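Side-chain contact in acyl-CoA dehydrogenase domain protein Tcur3483 (Thermomonospora curvata, PDB 6WY9), which probably acts as a flavoprotein oxidoreductase on CH-CH bonds, binding FAD as other members of the acyl-CoA dehydrogenase family do: residues L75-P80 / I90-V95. Sequence-based numbering, arbitrary orientation.
Sequences LGYGWP and ISEQYV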
# COMPACT_ATOMS: atom_id res chain seq x y z
N LEU A 75 38.47 4.88 -13.37
CA LEU A 75 38.12 3.69 -12.59
C LEU A 75 38.65 3.76 -11.16
O LEU A 75 37.95 3.36 -10.22
CB LEU A 75 38.64 2.44 -13.32
CG LEU A 75 37.98 2.24 -14.68
CD1 LEU A 75 38.28 0.83 -15.25
CD2 LEU A 75 36.45 2.50 -14.60
N GLY A 76 39.86 4.27 -10.95
CA GLY A 76 40.34 4.32 -9.59
C GLY A 76 39.98 5.58 -8.85
O GLY A 76 40.56 5.88 -7.80
N TYR A 77 39.02 6.34 -9.37
CA TYR A 77 38.70 7.65 -8.82
C TYR A 77 38.46 7.58 -7.32
O TYR A 77 38.93 8.45 -6.56
CB TYR A 77 37.47 8.20 -9.52
CG TYR A 77 37.29 9.70 -9.39
CD1 TYR A 77 38.20 10.59 -9.95
CD2 TYR A 77 36.17 10.22 -8.74
CE1 TYR A 77 38.00 11.98 -9.86
CE2 TYR A 77 35.97 11.59 -8.64
CZ TYR A 77 36.88 12.46 -9.20
OH TYR A 77 36.65 13.81 -9.07
N GLY A 78 37.72 6.58 -6.87
CA GLY A 78 37.41 6.42 -5.46
C GLY A 78 38.30 5.44 -4.71
O GLY A 78 38.15 5.27 -3.50
N TRP A 79 39.22 4.78 -5.40
CA TRP A 79 40.09 3.84 -4.71
C TRP A 79 41.09 4.58 -3.83
O TRP A 79 41.49 5.71 -4.13
CB TRP A 79 40.85 2.99 -5.71
CG TRP A 79 40.11 1.80 -6.23
CD1 TRP A 79 38.77 1.57 -6.19
CD2 TRP A 79 40.69 0.65 -6.86
NE1 TRP A 79 38.47 0.35 -6.76
CE2 TRP A 79 39.64 -0.24 -7.18
CE3 TRP A 79 42.01 0.27 -7.18
CZ2 TRP A 79 39.85 -1.46 -7.81
CZ3 TRP A 79 42.22 -0.94 -7.80
CH2 TRP A 79 41.14 -1.79 -8.12
N PRO A 80 41.55 3.96 -2.75
CA PRO A 80 42.63 4.57 -1.96
C PRO A 80 43.86 4.78 -2.82
O PRO A 80 44.18 3.95 -3.67
CB PRO A 80 42.88 3.55 -0.84
CG PRO A 80 42.37 2.24 -1.39
CD PRO A 80 41.21 2.60 -2.28
N ILE A 90 33.16 10.61 -1.23
CA ILE A 90 31.90 9.95 -1.59
C ILE A 90 31.04 10.86 -2.45
O ILE A 90 30.41 10.41 -3.41
CB ILE A 90 31.15 9.53 -0.31
CG1 ILE A 90 31.96 8.49 0.44
CG2 ILE A 90 29.80 8.99 -0.68
CD1 ILE A 90 31.32 8.08 1.74
N SER A 91 30.95 12.13 -2.07
CA SER A 91 30.27 13.12 -2.89
C SER A 91 30.77 13.08 -4.33
O SER A 91 29.98 12.97 -5.27
CB SER A 91 30.46 14.50 -2.27
OG SER A 91 30.03 14.46 -0.92
N GLU A 92 32.09 13.17 -4.52
CA GLU A 92 32.65 13.12 -5.88
C GLU A 92 32.36 11.77 -6.55
O GLU A 92 32.03 11.72 -7.75
CB GLU A 92 34.16 13.39 -5.84
CG GLU A 92 34.56 14.78 -5.33
CD GLU A 92 36.07 14.90 -5.06
OE1 GLU A 92 36.56 14.40 -4.02
OE2 GLU A 92 36.78 15.51 -5.88
N GLN A 93 32.50 10.67 -5.80
CA GLN A 93 32.21 9.36 -6.36
C GLN A 93 30.79 9.29 -6.89
O GLN A 93 30.53 8.69 -7.94
CB GLN A 93 32.46 8.26 -5.31
CG GLN A 93 33.86 8.29 -4.71
CD GLN A 93 34.14 7.16 -3.72
OE1 GLN A 93 35.27 6.98 -3.27
NE2 GLN A 93 33.10 6.39 -3.38
N TYR A 94 29.83 9.88 -6.17
CA TYR A 94 28.44 9.78 -6.62
C TYR A 94 28.21 10.62 -7.86
O TYR A 94 27.44 10.22 -8.75
CB TYR A 94 27.48 10.19 -5.50
CG TYR A 94 27.06 9.00 -4.67
CD1 TYR A 94 27.01 7.73 -5.23
CD2 TYR A 94 26.76 9.14 -3.31
CE1 TYR A 94 26.65 6.61 -4.47
CE2 TYR A 94 26.40 8.03 -2.54
CZ TYR A 94 26.35 6.77 -3.13
OH TYR A 94 25.98 5.67 -2.39
N VAL A 95 28.87 11.79 -7.94
CA VAL A 95 28.76 12.58 -9.17
C VAL A 95 29.22 11.75 -10.35
O VAL A 95 28.55 11.69 -11.39
CB VAL A 95 29.55 13.90 -9.06
CG1 VAL A 95 29.36 14.72 -10.34
CG2 VAL A 95 29.11 14.74 -7.85
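Y77 reaches from the loop to the first turn of helix 90-103 and meets E92 with the outer end of its ring. CE2 of Y77 lies 3.8 Å from CB of E92, an oblique approach onto the methylene, and the two side chains cross at about a right angle. The ring gets there because its CG stands anti to the backbone N (chi1 -161°), directing the phenol at the helix. This is the tight part of the contact: Y77 is buried, and L32 of helix 26-41 touches both Y77 and E92, while the ring of W74 meets that of the tyrosine. With an alanine at Y77, the space between loop and helix would probably be left unfilled and the E92 methylene would lose its aromatic neighbour. The polar end is looser. OH of Y77 is 3.6 Å from OE2 of E92, and ring and carboxylate planes stand 69° apart; the carboxylate is instead gripped locally, through a salt bridge from OE2 to R88 and a hydrogen bond from OE1 to S89, partners that probably favour its charged form. G78, partly exposed like E92, marks the more open side, yet it comes up to the extended side chain of a buried residue, Q93. CA of G78 and CA of Q93, 6.0 Å apart, are the nearest CA pair across the two segments, and a CB at G78 would point toward the helix. A type I turn from G76 to W79, closed by W79 N to G76 O at 3.0 Å, carries Y77 and G78 at its two central positions. Just 178 Å² is buried in all. Such a loop, turned back to lie against the helix that follows it, belongs here to the helical N-terminal domain of the acyl-CoA dehydrogenase fold.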